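Local coordinates for stringent starvation protein A homolog (Haemophilus influenzae, PDB 3LYK) that probably forms an equimolar complex with the RNA polymerase holoenzyme, though not with the core enzyme, and belongs to the glutathione S-transferase superfamily, at residues F10-D15 against N34-L39; C18-I23 against V157-W162; M142-N147 against E184-R189. All coordinates share one frame; numbering follows the deposited sequence.

Interaction 1: F10-D15 against N34-L39; sequences FSNKDD and NAEVDL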
loop_
_atom_site.group_PDB
_atom_site.type_symbol
_atom_site.label_atom_id
_atom_site.label_comp_id
_atom_site.label_asym_id
_atom_site.label_seq_id
_atom_site.Cartn_x
_atom_site.Cartn_y
_atom_site.Cartn_z
ATOM N N PHE B 10 -13.220 -0.088 14.474
ATOM C CA PHE B 10 -13.507 -1.519 14.577
ATOM C C PHE B 10 -12.199 -2.227 14.561
ATOM O O PHE B 10 -11.393 -2.066 13.620
ATOM C CB PHE B 10 -14.401 -2.044 13.427
ATOM C CG PHE B 10 -15.782 -1.498 13.455
ATOM C CD1 PHE B 10 -16.813 -2.210 14.060
ATOM C CD2 PHE B 10 -16.061 -0.262 12.874
ATOM C CE1 PHE B 10 -18.112 -1.681 14.110
ATOM C CE2 PHE B 10 -17.354 0.283 12.910
ATOM C CZ PHE B 10 -18.387 -0.433 13.528
ATOM N N SER B 11 -11.949 -3.016 15.600
ATOM C CA SER B 11 -10.663 -3.660 15.692
ATOM C C SER B 11 -10.732 -4.917 16.503
ATOM O O SER B 11 -11.677 -5.122 17.281
ATOM C CB SER B 11 -9.608 -2.731 16.355
ATOM O OG SER B 11 -10.026 -2.369 17.625
ATOM N N ASN B 12 -9.669 -5.704 16.379
ATOM C CA ASN B 12 -9.485 -6.853 17.249
ATOM C C ASN B 12 -8.205 -6.684 18.048
ATOM O O ASN B 12 -7.164 -6.299 17.490
ATOM C CB ASN B 12 -9.462 -8.155 16.425
ATOM C CG ASN B 12 -9.152 -9.362 17.278
ATOM O OD1 ASN B 12 -7.994 -9.664 17.510
ATOM N ND2 ASN B 12 -10.198 -10.025 17.796
ATOM N N LYS B 13 -8.277 -6.959 19.351
ATOM C CA LYS B 13 -7.154 -6.718 20.263
ATOM C C LYS B 13 -5.905 -7.562 20.040
ATOM O O LYS B 13 -4.862 -7.226 20.556
ATOM C CB LYS B 13 -7.615 -6.888 21.743
ATOM C CG LYS B 13 -8.066 -8.310 22.101
ATOM C CD LYS B 13 -8.264 -8.346 23.638
ATOM C CE LYS B 13 -9.464 -9.168 24.033
ATOM N NZ LYS B 13 -9.249 -10.618 23.738
ATOM N N ASP B 14 -5.985 -8.654 19.285
ATOM C CA ASP B 14 -4.786 -9.423 18.998
ATOM C C ASP B 14 -4.241 -9.214 17.592
ATOM O O ASP B 14 -3.232 -9.836 17.232
ATOM C CB ASP B 14 -5.068 -10.925 19.181
ATOM C CG ASP B 14 -5.453 -11.278 20.637
ATOM O OD1 ASP B 14 -4.794 -10.792 21.586
ATOM O OD2 ASP B 14 -6.430 -12.019 20.817
ATOM N N ASP B 15 -4.896 -8.356 16.800
ATOM C CA ASP B 15 -4.512 -8.171 15.399
ATOM C C ASP B 15 -3.408 -7.089 15.280
ATOM O O ASP B 15 -3.553 -5.993 15.808
ATOM C CB ASP B 15 -5.763 -7.835 14.583
ATOM C CG ASP B 15 -5.454 -7.582 13.119
ATOM O OD1 ASP B 15 -5.284 -8.558 12.384
ATOM O OD2 ASP B 15 -5.344 -6.407 12.704
ATOM N N ASN B 34 -13.453 2.528 20.666
ATOM C CA ASN B 34 -13.015 1.194 20.258
ATOM C C ASN B 34 -14.199 0.212 20.170
ATOM O O ASN B 34 -14.896 0.003 21.166
ATOM C CB ASN B 34 -11.951 0.646 21.216
ATOM C CG ASN B 34 -11.136 -0.479 20.584
ATOM O OD1 ASN B 34 -10.413 -0.258 19.619
ATOM N ND2 ASN B 34 -11.289 -1.698 21.091
ATOM N N ALA B 35 -14.456 -0.381 19.003
ATOM C CA ALA B 35 -15.507 -1.403 18.940
ATOM C C ALA B 35 -14.812 -2.710 18.661
ATOM O O ALA B 35 -14.340 -2.957 17.535
ATOM C CB ALA B 35 -16.563 -1.082 17.879
ATOM N N GLU B 36 -14.730 -3.535 19.705
ATOM C CA GLU B 36 -14.008 -4.788 19.636
ATOM C C GLU B 36 -14.771 -5.743 18.726
ATOM O O GLU B 36 -15.983 -5.776 18.747
ATOM C CB GLU B 36 -13.825 -5.421 21.039
ATOM C CG GLU B 36 -12.979 -6.675 20.992
ATOM C CD GLU B 36 -11.498 -6.389 20.690
ATOM O OE1 GLU B 36 -11.060 -5.221 20.826
ATOM O OE2 GLU B 36 -10.762 -7.337 20.333
ATOM N N VAL B 37 -14.067 -6.502 17.906
ATOM C CA VAL B 37 -14.756 -7.437 17.033
ATOM C C VAL B 37 -14.066 -8.783 17.107
ATOM O O VAL B 37 -12.838 -8.891 17.139
ATOM C CB VAL B 37 -14.869 -6.989 15.525
ATOM C CG1 VAL B 37 -14.982 -5.475 15.337
ATOM C CG2 VAL B 37 -13.793 -7.568 14.683
ATOM N N ASP B 38 -14.901 -9.807 17.115
ATOM C CA ASP B 38 -14.483 -11.198 17.045
ATOM C C ASP B 38 -14.434 -11.562 15.573
ATOM O O ASP B 38 -15.418 -11.401 14.856
ATOM C CB ASP B 38 -15.555 -12.009 17.775
ATOM C CG ASP B 38 -15.229 -13.488 17.876
ATOM O OD1 ASP B 38 -15.173 -13.993 19.014
ATOM O OD2 ASP B 38 -15.060 -14.147 16.843
ATOM N N LEU B 39 -13.292 -12.046 15.118
ATOM C CA LEU B 39 -13.101 -12.386 13.699
ATOM C C LEU B 39 -14.035 -13.460 13.132
ATOM O O LEU B 39 -14.310 -13.447 11.944
ATOM C CB LEU B 39 -11.617 -12.682 13.385
ATOM C CG LEU B 39 -10.747 -11.466 13.812
ATOM C CD1 LEU B 39 -9.260 -11.801 13.960
ATOM C CD2 LEU B 39 -10.923 -10.295 12.873
HETATM O O HOH W 1 -9.155 -3.739 19.848
#

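Interaction 2: C18-I23 against V157-W162; sequences CHQVKI and VAPLLW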
loop_
_atom_site.group_PDB
_atom_site.type_symbol
_atom_site.label_atom_id
_atom_site.label_comp_id
_atom_site.label_asym_id
_atom_site.label_seq_id
_atom_site.Cartn_x
_atom_site.Cartn_y
_atom_site.Cartn_z
ATOM N N CYS B 18 -4.399 -3.762 13.719
ATOM C CA CYS B 18 -5.201 -2.922 14.616
ATOM C C CYS B 18 -4.239 -2.248 15.595
ATOM O O CYS B 18 -4.367 -1.057 15.897
ATOM C CB CYS B 18 -6.263 -3.757 15.361
ATOM S SG CYS B 18 -7.527 -4.332 14.142
ATOM N N HIS B 19 -3.241 -2.994 16.027
ATOM C CA HIS B 19 -2.267 -2.417 16.953
ATOM C C HIS B 19 -1.504 -1.208 16.327
ATOM O O HIS B 19 -1.369 -0.152 16.953
ATOM C CB HIS B 19 -1.328 -3.504 17.486
ATOM C CG HIS B 19 -0.498 -3.047 18.643
ATOM N ND1 HIS B 19 0.487 -3.824 19.211
ATOM C CD2 HIS B 19 -0.503 -1.873 19.333
ATOM C CE1 HIS B 19 1.067 -3.146 20.188
ATOM N NE2 HIS B 19 0.486 -1.957 20.277
ATOM N N GLN B 20 -1.041 -1.354 15.076
ATOM C CA GLN B 20 -0.403 -0.238 14.375
ATOM C C GLN B 20 -1.269 1.045 14.427
ATOM O O GLN B 20 -0.768 2.139 14.725
ATOM C CB GLN B 20 -0.185 -0.570 12.879
ATOM C CG GLN B 20 0.700 -1.767 12.578
ATOM C CD GLN B 20 0.730 -2.052 11.067
ATOM O OE1 GLN B 20 -0.206 -1.718 10.340
ATOM N NE2 GLN B 20 1.766 -2.695 10.619
ATOM N N VAL B 21 -2.545 0.894 14.076
ATOM C CA VAL B 21 -3.453 2.010 14.000
ATOM C C VAL B 21 -3.690 2.649 15.393
ATOM O O VAL B 21 -3.670 3.904 15.540
ATOM C CB VAL B 21 -4.809 1.604 13.326
ATOM C CG1 VAL B 21 -5.833 2.763 13.395
ATOM C CG2 VAL B 21 -4.575 1.262 11.825
ATOM N N LYS B 22 -3.841 1.811 16.420
ATOM C CA LYS B 22 -4.014 2.384 17.803
ATOM C C LYS B 22 -2.815 3.159 18.246
ATOM O O LYS B 22 -2.956 4.122 18.929
ATOM C CB LYS B 22 -4.331 1.316 18.860
ATOM C CG LYS B 22 -5.641 0.585 18.617
ATOM C CD LYS B 22 -5.693 -0.584 19.628
ATOM C CE LYS B 22 -7.052 -1.191 19.687
ATOM N NZ LYS B 22 -6.946 -2.436 20.505
ATOM N N ILE B 23 -1.618 2.758 17.866
ATOM C CA ILE B 23 -0.453 3.555 18.252
ATOM C C ILE B 23 -0.535 4.930 17.577
ATOM O O ILE B 23 -0.305 5.976 18.204
ATOM C CB ILE B 23 0.819 2.853 17.840
ATOM C CG1 ILE B 23 0.969 1.572 18.651
ATOM C CG2 ILE B 23 2.035 3.795 18.028
ATOM C CD1 ILE B 23 2.135 0.686 18.137
ATOM N N VAL B 157 7.421 -1.870 13.346
ATOM C CA VAL B 157 8.367 -2.718 14.066
ATOM C C VAL B 157 7.896 -3.023 15.520
ATOM O O VAL B 157 7.910 -4.191 15.939
ATOM C CB VAL B 157 9.813 -2.129 14.025
ATOM C CG1 VAL B 157 10.786 -3.021 14.765
ATOM C CG2 VAL B 157 10.295 -1.962 12.530
ATOM N N ALA B 158 7.471 -1.998 16.270
ATOM C CA ALA B 158 7.095 -2.191 17.687
ATOM C C ALA B 158 5.991 -3.252 17.940
ATOM O O ALA B 158 6.156 -4.064 18.816
ATOM C CB ALA B 158 6.765 -0.839 18.405
ATOM N N PRO B 159 4.885 -3.262 17.150
ATOM C CA PRO B 159 3.891 -4.289 17.372
ATOM C C PRO B 159 4.466 -5.686 17.166
ATOM O O PRO B 159 4.001 -6.645 17.795
ATOM C CB PRO B 159 2.829 -3.983 16.296
ATOM C CG PRO B 159 2.886 -2.513 16.191
ATOM C CD PRO B 159 4.387 -2.249 16.200
ATOM N N LEU B 160 5.439 -5.797 16.269
ATOM C CA LEU B 160 6.036 -7.096 15.962
ATOM C C LEU B 160 6.936 -7.588 17.109
ATOM O O LEU B 160 6.886 -8.757 17.473
ATOM C CB LEU B 160 6.830 -7.040 14.661
ATOM C CG LEU B 160 7.597 -8.327 14.355
ATOM C CD1 LEU B 160 7.467 -8.667 12.906
ATOM C CD2 LEU B 160 9.063 -8.112 14.729
ATOM N N LEU B 161 7.751 -6.688 17.657
ATOM C CA LEU B 161 8.598 -6.988 18.806
ATOM C C LEU B 161 7.758 -7.298 20.070
ATOM O O LEU B 161 8.093 -8.194 20.827
ATOM C CB LEU B 161 9.546 -5.840 19.055
ATOM C CG LEU B 161 10.561 -5.658 17.914
ATOM C CD1 LEU B 161 11.419 -4.466 18.181
ATOM C CD2 LEU B 161 11.494 -6.917 17.725
ATOM N N TRP B 162 6.660 -6.565 20.245
ATOM C CA TRP B 162 5.727 -6.788 21.287
ATOM C C TRP B 162 5.177 -8.212 21.219
ATOM O O TRP B 162 5.143 -8.908 22.239
ATOM C CB TRP B 162 4.594 -5.791 21.187
ATOM C CG TRP B 162 3.583 -5.900 22.295
ATOM C CD1 TRP B 162 2.254 -6.303 22.184
ATOM C CD2 TRP B 162 3.778 -5.545 23.674
ATOM N NE1 TRP B 162 1.634 -6.194 23.405
ATOM C CE2 TRP B 162 2.538 -5.752 24.340
ATOM C CE3 TRP B 162 4.885 -5.101 24.417
ATOM C CZ2 TRP B 162 2.367 -5.527 25.733
ATOM C CZ3 TRP B 162 4.711 -4.863 25.799
ATOM C CH2 TRP B 162 3.450 -5.077 26.432
HETATM O O HOH W 2 1.304 -6.400 18.555
#

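Interaction 3: M142-N147 against E184-R189; sequences MPYFMN and ERVFTR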
loop_
_atom_site.group_PDB
_atom_site.type_symbol
_atom_site.label_atom_id
_atom_site.label_comp_id
_atom_site.label_asym_id
_atom_site.label_seq_id
_atom_site.Cartn_x
_atom_site.Cartn_y
_atom_site.Cartn_z
HETATM N N MSE B 142 21.282 5.199 14.651
HETATM C CA MSE B 142 20.057 5.964 14.960
HETATM C C MSE B 142 19.165 5.305 16.003
HETATM O O MSE B 142 19.051 4.098 16.005
HETATM C CB MSE B 142 19.286 6.248 13.672
HETATM C CG MSE B 142 20.042 7.185 12.742
HETATM SE SE MSE B 142 19.033 7.482 11.118
HETATM C CE MSE B 142 19.528 5.852 10.159
ATOM N N PRO B 143 18.532 6.101 16.883
ATOM C CA PRO B 143 17.743 5.484 17.962
ATOM C C PRO B 143 16.402 4.856 17.538
ATOM O O PRO B 143 15.954 3.938 18.204
ATOM C CB PRO B 143 17.516 6.628 18.955
ATOM C CG PRO B 143 17.668 7.894 18.153
ATOM C CD PRO B 143 18.629 7.570 17.025
ATOM N N TYR B 144 15.768 5.336 16.464
ATOM C CA TYR B 144 14.542 4.691 15.966
ATOM C C TYR B 144 14.851 3.933 14.708
ATOM O O TYR B 144 15.987 3.950 14.273
ATOM C CB TYR B 144 13.397 5.687 15.822
ATOM C CG TYR B 144 13.018 6.224 17.168
ATOM C CD1 TYR B 144 12.101 5.534 17.983
ATOM C CD2 TYR B 144 13.607 7.385 17.660
ATOM C CE1 TYR B 144 11.779 6.017 19.236
ATOM C CE2 TYR B 144 13.284 7.879 18.907
ATOM C CZ TYR B 144 12.387 7.184 19.693
ATOM O OH TYR B 144 12.052 7.676 20.923
ATOM N N PHE B 145 13.895 3.195 14.161
ATOM C CA PHE B 145 14.254 2.221 13.154
ATOM C C PHE B 145 14.594 2.915 11.819
ATOM O O PHE B 145 13.694 3.282 11.063
ATOM C CB PHE B 145 13.153 1.185 12.996
ATOM C CG PHE B 145 13.592 -0.036 12.313
ATOM C CD1 PHE B 145 14.022 -1.134 13.040
ATOM C CD2 PHE B 145 13.590 -0.114 10.918
ATOM C CE1 PHE B 145 14.433 -2.311 12.393
ATOM C CE2 PHE B 145 13.984 -1.290 10.262
ATOM C CZ PHE B 145 14.430 -2.378 11.006
HETATM N N MSE B 146 15.894 3.090 11.568
HETATM C CA MSE B 146 16.420 3.772 10.367
HETATM C C MSE B 146 15.959 5.217 10.377
HETATM O O MSE B 146 15.796 5.799 9.328
HETATM C CB MSE B 146 15.921 3.118 9.063
HETATM C CG MSE B 146 16.469 1.740 8.756
HETATM SE SE MSE B 146 18.429 1.874 8.566
HETATM C CE MSE B 146 18.570 2.456 6.676
ATOM N N ASN B 147 15.694 5.777 11.555
ATOM C CA ASN B 147 15.287 7.168 11.653
ATOM C C ASN B 147 15.754 7.768 12.957
ATOM O O ASN B 147 15.950 7.047 13.950
ATOM C CB ASN B 147 13.757 7.347 11.483
ATOM C CG ASN B 147 13.320 7.351 9.994
ATOM O OD1 ASN B 147 13.676 8.263 9.253
ATOM N ND2 ASN B 147 12.600 6.316 9.555
ATOM N N GLU B 184 12.840 -0.736 24.830
ATOM C CA GLU B 184 12.503 0.178 25.909
ATOM C C GLU B 184 12.060 1.532 25.333
ATOM O O GLU B 184 11.120 2.158 25.805
ATOM C CB GLU B 184 13.698 0.348 26.863
ATOM C CG GLU B 184 13.396 1.217 28.102
ATOM C CD GLU B 184 13.535 2.744 27.871
ATOM O OE1 GLU B 184 14.244 3.187 26.922
ATOM O OE2 GLU B 184 12.921 3.505 28.661
ATOM N N ARG B 185 12.759 1.985 24.302
ATOM C CA ARG B 185 12.492 3.308 23.720
ATOM C C ARG B 185 11.070 3.367 23.167
ATOM O O ARG B 185 10.348 4.345 23.370
ATOM C CB ARG B 185 13.502 3.529 22.607
ATOM C CG ARG B 185 13.629 4.910 22.107
ATOM C CD ARG B 185 14.861 4.897 21.146
ATOM N NE ARG B 185 16.090 4.682 21.887
ATOM C CZ ARG B 185 17.042 3.804 21.586
ATOM N NH1 ARG B 185 16.995 3.041 20.500
ATOM N NH2 ARG B 185 18.082 3.720 22.386
ATOM N N VAL B 186 10.632 2.298 22.512
ATOM C CA VAL B 186 9.262 2.320 21.938
ATOM C C VAL B 186 8.144 1.873 22.924
ATOM O O VAL B 186 7.075 2.526 22.971
ATOM C CB VAL B 186 9.172 1.589 20.566
ATOM C CG1 VAL B 186 10.161 2.209 19.568
ATOM C CG2 VAL B 186 9.471 0.073 20.685
ATOM N N PHE B 187 8.378 0.798 23.713
ATOM C CA PHE B 187 7.319 0.270 24.579
ATOM C C PHE B 187 6.877 1.238 25.675
ATOM O O PHE B 187 5.705 1.201 26.116
ATOM C CB PHE B 187 7.662 -1.063 25.238
ATOM C CG PHE B 187 7.859 -2.217 24.282
ATOM C CD1 PHE B 187 7.431 -2.162 22.957
ATOM C CD2 PHE B 187 8.494 -3.375 24.730
ATOM C CE1 PHE B 187 7.639 -3.246 22.087
ATOM C CE2 PHE B 187 8.675 -4.458 23.894
ATOM C CZ PHE B 187 8.246 -4.388 22.544
ATOM N N THR B 188 7.806 2.084 26.110
ATOM C CA THR B 188 7.557 3.020 27.208
ATOM C C THR B 188 7.010 4.374 26.765
ATOM O O THR B 188 6.710 5.239 27.609
ATOM C CB THR B 188 8.815 3.213 28.128
ATOM O OG1 THR B 188 9.833 3.859 27.372
ATOM C CG2 THR B 188 9.353 1.831 28.640
ATOM N N ARG B 189 6.789 4.540 25.458
ATOM C CA ARG B 189 6.250 5.808 24.938
ATOM C C ARG B 189 4.805 5.907 25.358
ATOM O O ARG B 189 4.121 4.878 25.393
ATOM C CB ARG B 189 6.283 5.821 23.392
ATOM C CG ARG B 189 7.595 6.170 22.809
ATOM C CD ARG B 189 7.464 6.226 21.265
ATOM N NE ARG B 189 6.861 7.466 20.777
ATOM C CZ ARG B 189 7.517 8.618 20.584
ATOM N NH1 ARG B 189 8.796 8.735 20.866
ATOM N NH2 ARG B 189 6.880 9.679 20.112
#

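Interaction 1: F10-D15 against N34-L39
F10 lies beside A35 and V37, its CD1 4.0 Å from A35 CB and equally far from V37 CG1, the valine methyl reaching the ring at its edge, in plane. The F10 side chain also packs on helix 44-49. At S11 the backbone works both ways: its N donates to A35 O (3.1 Å) and its O accepts from V37 N (2.8 Å). This is parallel pairing of strands 3-11 and 30-36 in the beta-alpha-beta unit that opens the thioredoxin-like domain of the glutathione S-transferase fold. S11 OG, on the other face, meets N34 OD1 in a weak bond at 2.9 Å, and one water joins S11 OG, N34 ND2 and E36 OE1. N12 continues the pairing with its side chain. With CG anti to the backbone N (chi1 175°), ND2 extends to V37 O at 2.9 Å, a nearly straight bond lying in both the amide and the carbonyl plane, while OD1 accepts from D14 N, two residues on, an Asx turn. K13 N donates to the syn lone pair of E36 OE2 (2.7 Å), the glutamate chain being bent at chi2 (70°). The turn from N12 ends at D15, which N-caps helix 16-27 through C18 N.

Interaction 2: C18-I23 against V157-W162
Helices 16-27 and 152-165 meet with their local axes 9.4 Å apart at closest approach and their directions 126° apart, and H19 and P159 are the pair whose backbones come nearest. P159, at a kink in its helix where the ring nitrogen cannot donate to the preceding turn, presents its ring to the other helix. The CG methylene sits over one face of the H19 imidazole, off toward the rim, in a CH-pi contact 4.3 Å from the ring centroid. I23, one turn on from H19, brings CD1 to within 3.8 Å of the same P159 CG, so imidazole and isoleucine tip converge on that one atom from neighbouring directions. A chi1 of -168° points the imidazole away from the H19 amide nitrogen and across to the other helix. The same ring turns an edge to the face of the W162 five-membered ring, an offset edge-to-face pair with planes at 72°; H19 CE1 and W162 CD1 are 3.9 Å apart. Polar contacts fix the imidazole at both nitrogens: NE2 is hydrogen-bonded to S195 OG on helix 190-195, and ND1 lies 2.8 Å from a water, in the ring plane, that donates to P159 O at 2.8 Å. The contact thus joins the first helix of the thioredoxin-like domain to the all-helical domain, near the centre of the chain. Strand 3-11 backs helix 16-27 through V21 and K22, helix 190-195 adds F192 against H19, W162 and I23, and helix 176-187 packs against A158 and L161.

Interaction 3: M142-N147 against E184-R189
Two torsions bring Y144 and R185 together: R185 CG stands anti to its own amide nitrogen (chi1 -166°), reaching out from the helix, and a bend at chi3 (-68°) then swings the guanidinium over P143. The aliphatic part of the chain lies across the tyrosine, with R185 CD in a CH-pi contact 3.9 Å from the centroid of the Y144 ring, over the face but offset toward the rim. R185 CG comes to 3.4 Å from Y144 OH. At the ring edge, V186 CG1 approaches Y144 CE1 at 4.2 Å. The guanidinium stands steeply to the tyrosine, the two planes 77° apart, and has P143 CB over one of its faces. From there R185 NH1 donates to P143 O at 2.7 Å; the donor meets a lone pair in the carbonyl plane, although the oxygen is tilted from the guanidinium plane and the bond is bent. R189 lies near the hydroxyl end, its NH1 3.4 Å from Y144 OH, while its NE makes a salt bridge to E27 on helix 16-27. The contact ties the loop between helices 118-134 and 152-165 to the last turn of helix 176-187, within the all-helical domain. A single arginine therefore divides its labour: its methylenes lie on an aromatic face, and its charged end grips the P143 carbonyl through one bent N-H bond, holding loop to helix.

The three contacts form a chain through the molecule, from the outer part of the thioredoxin-like domain across the domain junction into the helical domain. Interactions 1 and 2 have centres about 14 Å apart; helix 16-27, which carries one side of interaction 2, is the crossover between the two strands paired in interaction 1, and they touch where C18 packs on S11. Interactions 2 and 3, about 13 Å apart between centres, meet where helices 152-165 and 176-187 pack, F187 lying against W162. Interactions 1 and 3 lie on opposite sides of the chain's centre without touching. Along the sequence each neighbouring pair interleaves; interaction 2 brings the two domains' helices together, while interactions 1 and 3 each stay inside one domain.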